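Local coordinates for protein endo-beta-mannanase (Rhizomucor miehei, PDB 4QP0) that probably hydrolyses at random the beta-1,4-mannosidic linkages within mannans, galactomannans and glucomannans, at residues M117-Y120 against V121-G125; S203-I206 against K207-D210; V272-I275 against K276-A280; D344-T348 against V349-A353. All blocks are in the same frame, centred on the assembly; numbering follows the deposited sequence.

Overall arrangement
Each contact lies within one continuous piece of chain, so none closes a long loop. They follow in series and neither nest nor cross. Contact 1 ends helix 116-124, between strand 102-106 and helix 136-151. Contact 2 ends helix 192-209, between the parallel strands 167-171 and 214-216. Contact 3 is in helix 270-284, between strands 253-257 and 289-294. Contact 4 starts the C-terminal helix 345-358, beside strand 17-25. Contacts 2 to 4 lie on helices packed round the TIM barrel, contact 1 on an extra short helix in a crossover. Contacts 3 and 4 have their centres about 21 Å apart; contacts 1 and 4 lie on opposite sides of the chain's centre, with their centres about 41 Å apart.

Contact 1 of 4, residues M117-Y120 against V121-G125; sequences MDYY and VKNFG. With SO4 (sulfate ion), chain B.
The Tyr119 ring has the amide of Asn123 over one face, nearer the rim than the centre. The two planes are 43° apart. A sulfate ion, probably from the crystallisation liquor, meets the ring edge in its plane, where Tyr119 OH donates to sulfate O4 over 2.8 Å. The ammonium of Lys122 approaches the ring obliquely. Its NZ is 4.8 Å from the ring centroid, an off-centre cation-pi contact. Bends at the third and fourth torsions of Lys122 bring NZ there. Phe124 offers an edge instead: its CD2 lies 3.3 Å from Tyr120 O, in the plane of the ring. This is the C-terminal end of helix 116-124, on the crossover from strand 102-106 to strand 167-171 of the TIM barrel. Helical bonds run to the end, including Lys122 N to Asp118 O (2.9 Å) and Phe124 N to Tyr120 O (3.0 Å). Gly125 then takes a positive phi, 105°, and closes a Schellman motif. Its N makes two weak bonds, to Val121 O and Lys122 O. Tyr119 OH also bonds Trp69 N, and Ser61 OG holds the same sulfate. The Asp118 carboxylate bonds His129, and Tyr120 OH bonds Gln67.

Contact 2 of 4, residues S203-I206 against K207-D210; sequences SEYI and KSID
Ser208 is joined to the preceding turn twice, by its backbone and by its side chain. Its N donates to Glu204 O over 2.9 Å, nearly along the C=O axis. Its OG donates to Tyr205 O, also at 2.9 Å. The chi1 of 74° places OG between the backbone N and carbonyl carbon of its own residue, and from there it turns back along the helix. The hydroxyl meets the carbonyl well off its axis, with a C=O...OG angle of 124°. Tyr205 O is thus held by a side-chain donor, and the backbone bond from Ile209 N to the same oxygen is long and weak at 3.5 Å. Ile209 N has a second weak bond, to Ile206 O. Asp210 N makes the stronger bond to Ile206 O, at 2.8 Å and nearly straight. Lys207 N is satisfied by Ser203 O, and Lys207 CG packs over the same oxygen at 3.3 Å. Ser203 OG bonds the carbonyls of Ile199 and Lys200, and Lys207 NZ forms a salt bridge with Asp251. The buried carboxylate of Asp210 is well supplied: OD2 takes bonds from His213 and Trp170, and OD1 from the backbone N of Asn212. Asp210 is the first residue to leave helical angles, and these bonds probably help to hold the end of helix 192-209. Ile206 touches both Ile146 of helix 136-151 and Val215 of strand 214-216, which joins this barrel helix to its neighbouring helix and to the strand that follows it.

Contact 3 of 4, residues V272-I275 against K276-A280; sequences VQWI and KDHAA
Trp274 sends CG anti to the backbone N (chi1 -178°) and His278 has its CG anti to the carbonyl carbon; with these torsions the two rings meet one turn apart. The imidazole turns an edge onto one face of the indole. This T-shaped pair has centroids 4.3 Å apart, measured to the six-membered ring of Trp274, and planes at 71°. A bend at chi2 carries the Gln273 amide forward to Asp277, one turn on. Gln273 NE2 donates to Asp277 OD1 at 3.2 Å, from above the carboxylate plane. The bond is not straight, with an N-H...O angle of 140°. The other carboxylate oxygen of Asp277 bonds Tyr233. All this lies on helix 270-284, the crossover helix of a beta-alpha-beta unit between strands 253-257 and 289-294 of the TIM barrel. The aromatic pair belongs to a larger cluster: His278 stacks with Phe255 and Phe223, Trp274 stacks with Trp270, and Trp274 NE1 bonds the carbonyl of His256. Val272 and Lys276 supply an aliphatic contact, with Val272 CG1 3.7 Å from Lys276 CD. A water weakly bridges Gln273 OE1, 2.9 Å away, and Lys276 NZ. The backbone runs regularly beneath, with Lys276 N to Val272 O at 3.1 Å and Ala279 N to Ile275 O at 2.8 Å. Val272 and Ile275 face helix 299-315.

Contact 4 of 4, residues D344-T348 against V349-A353; sequences DIATT and VTNHA
The backbone from Ile345 to Asn351 widens into a pi-type turn, in which Thr350 N reaches back five residues to Ile345 O (2.8 Å) and Asn351 N to Ala346 O (2.6 Å). Ile345 O takes two donors, since Val349 N also bonds it, at 2.9 Å. The bond from Val349 N is the more bent (N-H...O 137°). Ala346 O likewise serves twice. Asn351 N arrives on a lone pair in the carbonyl plane, and a water donates to the same oxygen. That water accepts from His352 N at 2.7 Å, which bridges the wide turn to the next residue of the helix. Among the side chains, Ile345 and Val349 form the apolar contact. Ile345 CG1 is anti to the backbone N (chi1 -164°), and CD1 reaches forward to touch Val349 CG2 at 3.7 Å. The two branches cross at an angle. Thr350 CB sits close over the backbone of Ala346, 3.4 Å from its CA, and Thr350 CG2 flanks the Ala346 methyl. Asn351 lies side by side with Thr347 and points the same way. Thr347 CG2 is 3.7 Å from Asn351 ND2. The contact forms the start of helix 345-358, the last helix of the chain. Thr348 O bonds the Gln310 side chain of helix 299-315, and the His352 ring bonds both Glu314 of that helix and Asp321 of strand 320-323. Val349 rests on Glu22 of strand 17-25, while Ile345 and Thr350 touch Leu47 of helix 34-47. The C-terminal helix therefore packs against the last barrel strand, 320-323, and the first, 17-25, between helices 299-315 and 34-47.

Contact 1 of 4, residues M117-Y120 against V121-G125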
loop_
_atom_site.group_PDB
_atom_site.type_symbol
_atom_site.label_atom_id
_atom_site.label_comp_id
_atom_site.label_asym_id
_atom_site.label_seq_id
_atom_site.Cartn_x
_atom_site.Cartn_y
_atom_site.Cartn_z
ATOM N N MET A 117 -8.168 11.018 -2.287
ATOM C CA MET A 117 -7.840 12.425 -2.028
ATOM C C MET A 117 -8.865 13.383 -2.608
ATOM O O MET A 117 -9.152 14.419 -2.015
ATOM C CB MET A 117 -6.483 12.792 -2.626
ATOM C CG MET A 117 -5.291 12.048 -2.067
ATOM S SD MET A 117 -3.847 12.388 -3.085
ATOM C CE MET A 117 -2.653 11.310 -2.300
ATOM N N ASP A 118 -9.386 13.044 -3.785
ATOM C CA ASP A 118 -10.288 13.933 -4.523
ATOM C C ASP A 118 -11.583 14.244 -3.747
ATOM O O ASP A 118 -12.184 15.311 -3.928
ATOM C CB ASP A 118 -10.594 13.363 -5.927
ATOM C CG ASP A 118 -9.445 13.582 -6.936
ATOM O OD1 ASP A 118 -8.424 14.227 -6.590
ATOM O OD2 ASP A 118 -9.573 13.108 -8.089
ATOM N N TYR A 119 -11.992 13.318 -2.880
ATOM C CA TYR A 119 -13.163 13.516 -2.022
ATOM C C TYR A 119 -12.941 14.682 -1.055
ATOM O O TYR A 119 -13.836 15.507 -0.843
ATOM C CB TYR A 119 -13.484 12.238 -1.245
ATOM C CG TYR A 119 -14.868 12.225 -0.624
ATOM C CD1 TYR A 119 -15.920 11.528 -1.228
ATOM C CD2 TYR A 119 -15.128 12.906 0.568
ATOM C CE1 TYR A 119 -17.187 11.516 -0.661
ATOM C CE2 TYR A 119 -16.392 12.896 1.138
ATOM C CZ TYR A 119 -17.412 12.202 0.524
ATOM O OH TYR A 119 -18.658 12.197 1.097
ATOM N N TYR A 120 -11.744 14.732 -0.470
ATOM C CA TYR A 120 -11.327 15.827 0.390
ATOM C C TYR A 120 -11.364 17.150 -0.377
ATOM O O TYR A 120 -11.912 18.140 0.102
ATOM C CB TYR A 120 -9.898 15.605 0.886
ATOM C CG TYR A 120 -9.675 14.502 1.900
ATOM C CD1 TYR A 120 -9.582 14.792 3.265
ATOM C CD2 TYR A 120 -9.490 13.173 1.492
ATOM C CE1 TYR A 120 -9.343 13.792 4.196
ATOM C CE2 TYR A 120 -9.246 12.167 2.414
ATOM C CZ TYR A 120 -9.173 12.476 3.762
ATOM O OH TYR A 120 -8.929 11.475 4.675
ATOM N N VAL A 121 -10.777 17.145 -1.573
ATOM C CA VAL A 121 -10.616 18.353 -2.381
ATOM C C VAL A 121 -11.959 18.943 -2.825
ATOM O O VAL A 121 -12.160 20.159 -2.751
ATOM C CB VAL A 121 -9.693 18.104 -3.598
ATOM C CG1 VAL A 121 -9.448 19.395 -4.367
ATOM C CG2 VAL A 121 -8.366 17.515 -3.145
ATOM N N LYS A 122 -12.862 18.079 -3.284
ATOM C CA LYS A 122 -14.194 18.481 -3.719
ATOM C C LYS A 122 -14.956 19.147 -2.580
ATOM O O LYS A 122 -15.410 20.291 -2.713
ATOM C CB LYS A 122 -14.966 17.262 -4.235
ATOM C CG LYS A 122 -16.422 17.522 -4.600
ATOM C CD LYS A 122 -17.161 16.252 -5.001
ATOM C CE LYS A 122 -17.056 15.158 -3.942
ATOM N NZ LYS A 122 -18.363 14.504 -3.643
ATOM N N ASN A 123 -15.058 18.437 -1.457
ATOM C CA ASN A 123 -15.885 18.863 -0.326
ATOM C C ASN A 123 -15.320 20.014 0.517
ATOM O O ASN A 123 -16.075 20.701 1.210
ATOM C CB ASN A 123 -16.260 17.660 0.541
ATOM C CG ASN A 123 -17.147 16.667 -0.195
ATOM O OD1 ASN A 123 -16.698 15.594 -0.589
ATOM N ND2 ASN A 123 -18.410 17.029 -0.394
ATOM N N PHE A 124 -14.008 20.237 0.458
ATOM C CA PHE A 124 -13.404 21.395 1.141
ATOM C C PHE A 124 -13.367 22.681 0.297
ATOM O O PHE A 124 -13.111 23.769 0.820
ATOM C CB PHE A 124 -12.018 21.052 1.699
ATOM C CG PHE A 124 -12.053 20.471 3.086
ATOM C CD1 PHE A 124 -12.267 21.291 4.194
ATOM C CD2 PHE A 124 -11.880 19.105 3.288
ATOM C CE1 PHE A 124 -12.309 20.758 5.475
ATOM C CE2 PHE A 124 -11.916 18.564 4.563
ATOM C CZ PHE A 124 -12.134 19.391 5.658
ATOM N N GLY A 125 -13.633 22.547 -1.001
ATOM C CA GLY A 125 -13.710 23.692 -1.904
ATOM C C GLY A 125 -12.510 23.851 -2.820
ATOM O O GLY A 125 -12.414 24.833 -3.552
HETATM S S SO4 B . -21.147 11.300 -1.320
HETATM O O1 SO4 B . -20.612 12.674 -1.423
HETATM O O2 SO4 B . -22.607 11.302 -1.579
HETATM O O3 SO4 B . -20.480 10.429 -2.319
HETATM O O4 SO4 B . -20.881 10.792 0.052
#

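Contact 2 of 4, residues S203-I206 against K207-D210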
loop_
_atom_site.group_PDB
_atom_site.type_symbol
_atom_site.label_atom_id
_atom_site.label_comp_id
_atom_site.label_asym_id
_atom_site.label_seq_id
_atom_site.Cartn_x
_atom_site.Cartn_y
_atom_site.Cartn_z
ATOM N N SER A 203 4.030 11.696 7.606
ATOM C CA SER A 203 4.726 10.555 8.216
ATOM C C SER A 203 5.238 10.910 9.610
ATOM O O SER A 203 5.211 10.076 10.511
ATOM C CB SER A 203 5.852 10.012 7.321
ATOM O OG SER A 203 6.864 10.981 7.089
ATOM N N GLU A 204 5.684 12.155 9.790
ATOM C CA GLU A 204 6.047 12.640 11.123
ATOM C C GLU A 204 4.832 12.689 12.043
ATOM O O GLU A 204 4.925 12.299 13.204
ATOM C CB GLU A 204 6.772 13.989 11.070
ATOM C CG GLU A 204 8.261 13.858 10.760
ATOM C CD GLU A 204 8.934 15.179 10.389
ATOM O OE1 GLU A 204 8.269 16.246 10.428
ATOM O OE2 GLU A 204 10.141 15.144 10.047
ATOM N N TYR A 205 3.692 13.131 11.522
ATOM C CA TYR A 205 2.461 13.136 12.316
ATOM C C TYR A 205 2.073 11.724 12.769
ATOM O O TYR A 205 1.685 11.536 13.922
ATOM C CB TYR A 205 1.303 13.812 11.578
ATOM C CG TYR A 205 0.026 13.876 12.396
ATOM C CD1 TYR A 205 -0.103 14.777 13.462
ATOM C CD2 TYR A 205 -1.054 13.032 12.112
ATOM C CE1 TYR A 205 -1.268 14.831 14.218
ATOM C CE2 TYR A 205 -2.223 13.079 12.861
ATOM C CZ TYR A 205 -2.326 13.981 13.908
ATOM O OH TYR A 205 -3.484 14.030 14.649
ATOM N N ILE A 206 2.179 10.745 11.867
ATOM C CA ILE A 206 1.971 9.340 12.240
ATOM C C ILE A 206 2.967 8.930 13.327
ATOM O O ILE A 206 2.572 8.337 14.333
ATOM C CB ILE A 206 2.044 8.375 11.025
ATOM C CG1 ILE A 206 0.882 8.638 10.064
ATOM C CG2 ILE A 206 2.036 6.912 11.475
ATOM C CD1 ILE A 206 1.002 7.919 8.736
ATOM N N LYS A 207 4.241 9.273 13.153
ATOM C CA LYS A 207 5.265 8.903 14.133
ATOM C C LYS A 207 5.052 9.481 15.542
ATOM O O LYS A 207 5.393 8.828 16.533
ATOM C CB LYS A 207 6.669 9.234 13.615
ATOM C CG LYS A 207 7.175 8.287 12.530
ATOM C CD LYS A 207 7.454 6.882 13.057
ATOM C CE LYS A 207 8.093 6.028 11.975
ATOM N NZ LYS A 207 8.701 4.793 12.529
ATOM N N SER A 208 4.481 10.685 15.629
ATOM C CA SER A 208 4.224 11.331 16.922
ATOM C C SER A 208 3.131 10.637 17.739
ATOM O O SER A 208 3.215 10.591 18.964
ATOM C CB SER A 208 3.926 12.836 16.755
ATOM O OG SER A 208 2.631 13.073 16.224
ATOM N N ILE A 209 2.111 10.095 17.074
ATOM C CA ILE A 209 1.116 9.249 17.753
ATOM C C ILE A 209 1.615 7.806 17.951
ATOM O O ILE A 209 1.537 7.249 19.048
ATOM C CB ILE A 209 -0.234 9.219 17.001
ATOM C CG1 ILE A 209 -0.801 10.641 16.808
ATOM C CG2 ILE A 209 -1.226 8.305 17.711
ATOM C CD1 ILE A 209 -1.510 11.222 18.018
ATOM N N ASP A 210 2.130 7.206 16.886
ATOM C CA ASP A 210 2.455 5.777 16.900
ATOM C C ASP A 210 3.963 5.544 16.831
ATOM O O ASP A 210 4.591 5.738 15.786
ATOM C CB ASP A 210 1.732 5.070 15.748
ATOM C CG ASP A 210 1.976 3.554 15.713
ATOM O OD1 ASP A 210 2.994 3.045 16.234
ATOM O OD2 ASP A 210 1.132 2.861 15.120
#

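Contact 3 of 4, residues V272-I275 against K276-A280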
loop_
_atom_site.group_PDB
_atom_site.type_symbol
_atom_site.label_atom_id
_atom_site.label_comp_id
_atom_site.label_asym_id
_atom_site.label_seq_id
_atom_site.Cartn_x
_atom_site.Cartn_y
_atom_site.Cartn_z
ATOM N N VAL A 272 12.607 -6.106 -15.227
ATOM C CA VAL A 272 13.695 -6.652 -14.442
ATOM C C VAL A 272 14.616 -5.518 -14.012
ATOM O O VAL A 272 14.996 -5.430 -12.850
ATOM C CB VAL A 272 14.507 -7.692 -15.229
ATOM C CG1 VAL A 272 15.770 -8.060 -14.468
ATOM C CG2 VAL A 272 13.671 -8.932 -15.503
ATOM N N GLN A 273 14.980 -4.654 -14.950
ATOM C CA GLN A 273 15.800 -3.481 -14.620
ATOM C C GLN A 273 15.148 -2.603 -13.544
ATOM O O GLN A 273 15.841 -2.026 -12.714
ATOM C CB GLN A 273 16.118 -2.655 -15.874
ATOM C CG GLN A 273 17.063 -1.489 -15.628
ATOM C CD GLN A 273 18.515 -1.927 -15.574
ATOM O OE1 GLN A 273 19.109 -2.229 -16.606
ATOM N NE2 GLN A 273 19.099 -1.939 -14.376
ATOM N N TRP A 274 13.821 -2.529 -13.556
ATOM C CA TRP A 274 13.056 -1.724 -12.598
ATOM C C TRP A 274 13.190 -2.232 -11.183
ATOM O O TRP A 274 13.360 -1.435 -10.242
ATOM C CB TRP A 274 11.594 -1.722 -13.027
ATOM C CG TRP A 274 10.630 -0.912 -12.189
ATOM C CD1 TRP A 274 9.556 -1.387 -11.445
ATOM C CD2 TRP A 274 10.582 0.548 -12.031
ATOM N NE1 TRP A 274 8.877 -0.354 -10.846
ATOM C CE2 TRP A 274 9.440 0.829 -11.149
ATOM C CE3 TRP A 274 11.341 1.606 -12.502
ATOM C CZ2 TRP A 274 9.097 2.124 -10.771
ATOM C CZ3 TRP A 274 10.982 2.913 -12.116
ATOM C CH2 TRP A 274 9.889 3.158 -11.268
ATOM N N ILE A 275 13.112 -3.559 -11.023
ATOM C CA ILE A 275 13.288 -4.217 -9.723
ATOM C C ILE A 275 14.720 -4.013 -9.227
ATOM O O ILE A 275 14.934 -3.488 -8.133
ATOM C CB ILE A 275 12.957 -5.738 -9.787
ATOM C CG1 ILE A 275 11.488 -5.961 -10.158
ATOM C CG2 ILE A 275 13.275 -6.432 -8.463
ATOM C CD1 ILE A 275 11.219 -7.280 -10.846
ATOM N N LYS A 276 15.693 -4.433 -10.039
ATOM C CA LYS A 276 17.118 -4.259 -9.734
ATOM C C LYS A 276 17.403 -2.829 -9.258
ATOM O O LYS A 276 18.096 -2.632 -8.257
ATOM C CB LYS A 276 17.978 -4.590 -10.959
ATOM C CG LYS A 276 18.054 -6.068 -11.310
ATOM C CD LYS A 276 18.552 -6.295 -12.729
ATOM C CE LYS A 276 20.052 -6.518 -12.811
ATOM N NZ LYS A 276 20.812 -5.256 -13.015
ATOM N N ASP A 277 16.862 -1.844 -9.976
ATOM C CA ASP A 277 17.037 -0.423 -9.617
ATOM C C ASP A 277 16.520 -0.081 -8.221
ATOM O O ASP A 277 17.145 0.696 -7.508
ATOM C CB ASP A 277 16.411 0.505 -10.664
ATOM C CG ASP A 277 17.207 0.545 -11.970
ATOM O OD1 ASP A 277 18.380 0.092 -11.982
ATOM O OD2 ASP A 277 16.653 1.022 -12.991
ATOM N N HIS A 278 15.393 -0.662 -7.830
ATOM C CA HIS A 278 14.885 -0.472 -6.472
ATOM C C HIS A 278 15.607 -1.292 -5.429
ATOM O O HIS A 278 15.778 -0.829 -4.300
ATOM C CB HIS A 278 13.378 -0.682 -6.416
ATOM C CG HIS A 278 12.599 0.337 -7.216
ATOM N ND1 HIS A 278 12.080 1.442 -6.665
ATOM C CD2 HIS A 278 12.284 0.386 -8.568
ATOM C CE1 HIS A 278 11.461 2.166 -7.615
ATOM N NE2 HIS A 278 11.590 1.517 -8.779
ATOM N N ALA A 279 16.051 -2.499 -5.789
ATOM C CA ALA A 279 16.900 -3.307 -4.907
ATOM C C ALA A 279 18.233 -2.626 -4.636
ATOM O O ALA A 279 18.816 -2.799 -3.572
ATOM C CB ALA A 279 17.128 -4.699 -5.487
ATOM N N ALA A 280 18.717 -1.864 -5.610
ATOM C CA ALA A 280 19.935 -1.077 -5.457
ATOM C C ALA A 280 19.704 0.098 -4.508
ATOM O O ALA A 280 20.573 0.432 -3.708
ATOM C CB ALA A 280 20.418 -0.581 -6.811
HETATM O O HOH W 1 19.079 -4.998 -15.858
#

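Contact 4 of 4, residues D344-T348 against V349-A353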
loop_
_atom_site.group_PDB
_atom_site.type_symbol
_atom_site.label_atom_id
_atom_site.label_comp_id
_atom_site.label_asym_id
_atom_site.label_seq_id
_atom_site.Cartn_x
_atom_site.Cartn_y
_atom_site.Cartn_z
ATOM N N ASP A 344 -1.899 -23.492 -11.600
ATOM C CA ASP A 344 -0.517 -23.028 -11.735
ATOM C C ASP A 344 -0.117 -22.035 -10.630
ATOM O O ASP A 344 0.707 -21.139 -10.848
ATOM C CB ASP A 344 -0.289 -22.421 -13.129
ATOM C CG ASP A 344 -1.325 -21.359 -13.497
ATOM O OD1 ASP A 344 -2.140 -20.973 -12.629
ATOM O OD2 ASP A 344 -1.325 -20.916 -14.668
ATOM N N ILE A 345 -0.700 -22.221 -9.448
ATOM C CA ILE A 345 -0.431 -21.384 -8.280
ATOM C C ILE A 345 1.013 -21.493 -7.765
ATOM O O ILE A 345 1.573 -20.523 -7.256
ATOM C CB ILE A 345 -1.467 -21.666 -7.159
ATOM C CG1 ILE A 345 -1.459 -20.548 -6.110
ATOM C CG2 ILE A 345 -1.288 -23.065 -6.560
ATOM C CD1 ILE A 345 -1.757 -19.182 -6.687
ATOM N N ALA A 346 1.609 -22.673 -7.915
ATOM C CA ALA A 346 2.981 -22.907 -7.493
ATOM C C ALA A 346 3.960 -21.992 -8.210
ATOM O O ALA A 346 4.852 -21.419 -7.588
ATOM C CB ALA A 346 3.362 -24.367 -7.705
ATOM N N THR A 347 3.797 -21.860 -9.522
ATOM C CA THR A 347 4.751 -21.093 -10.311
ATOM C C THR A 347 4.420 -19.595 -10.413
ATOM O O THR A 347 5.288 -18.800 -10.760
ATOM C CB THR A 347 5.028 -21.731 -11.693
ATOM O OG1 THR A 347 3.811 -21.859 -12.426
ATOM C CG2 THR A 347 5.661 -23.107 -11.517
ATOM N N THR A 348 3.184 -19.217 -10.094
ATOM C CA THR A 348 2.810 -17.799 -10.030
ATOM C C THR A 348 3.047 -17.198 -8.640
ATOM O O THR A 348 3.352 -16.009 -8.509
ATOM C CB THR A 348 1.334 -17.560 -10.436
ATOM O OG1 THR A 348 0.469 -18.387 -9.652
ATOM C CG2 THR A 348 1.109 -17.879 -11.900
ATOM N N VAL A 349 2.905 -18.021 -7.601
ATOM C CA VAL A 349 2.835 -17.511 -6.230
ATOM C C VAL A 349 3.621 -18.357 -5.235
ATOM O O VAL A 349 4.387 -17.820 -4.431
ATOM C CB VAL A 349 1.369 -17.422 -5.749
ATOM C CG1 VAL A 349 1.306 -17.119 -4.259
ATOM C CG2 VAL A 349 0.591 -16.374 -6.536
ATOM N N THR A 350 3.427 -19.675 -5.303
ATOM C CA THR A 350 3.852 -20.591 -4.238
ATOM C C THR A 350 5.361 -20.816 -4.145
ATOM O O THR A 350 5.942 -20.667 -3.062
ATOM C CB THR A 350 3.045 -21.918 -4.279
ATOM O OG1 THR A 350 1.909 -21.788 -3.423
ATOM C CG2 THR A 350 3.865 -23.128 -3.826
ATOM N N ASN A 351 5.990 -21.157 -5.270
ATOM C CA ASN A 351 7.436 -21.373 -5.302
ATOM C C ASN A 351 8.200 -20.231 -4.653
ATOM O O ASN A 351 9.132 -20.462 -3.885
ATOM C CB ASN A 351 7.924 -21.593 -6.734
ATOM C CG ASN A 351 7.567 -22.974 -7.265
ATOM O OD1 ASN A 351 7.011 -23.816 -6.545
ATOM N ND2 ASN A 351 7.878 -23.210 -8.537
ATOM N N HIS A 352 7.780 -19.003 -4.951
ATOM C CA HIS A 352 8.449 -17.812 -4.453
ATOM C C HIS A 352 8.173 -17.541 -3.004
ATOM O O HIS A 352 9.063 -17.082 -2.282
ATOM C CB HIS A 352 8.062 -16.603 -5.291
ATOM C CG HIS A 352 8.771 -15.331 -4.897
ATOM N ND1 HIS A 352 10.112 -15.219 -4.895
ATOM C CD2 HIS A 352 8.270 -14.091 -4.499
ATOM C CE1 HIS A 352 10.453 -13.972 -4.514
ATOM N NE2 HIS A 352 9.324 -13.285 -4.271
ATOM N N ALA A 353 6.941 -17.800 -2.567
ATOM C CA ALA A 353 6.555 -17.571 -1.173
ATOM C C ALA A 353 7.437 -18.386 -0.228
ATOM O O ALA A 353 7.960 -17.852 0.756
ATOM C CB ALA A 353 5.083 -17.891 -0.961
HETATM O O HOH W 2 6.257 -18.635 -7.129
#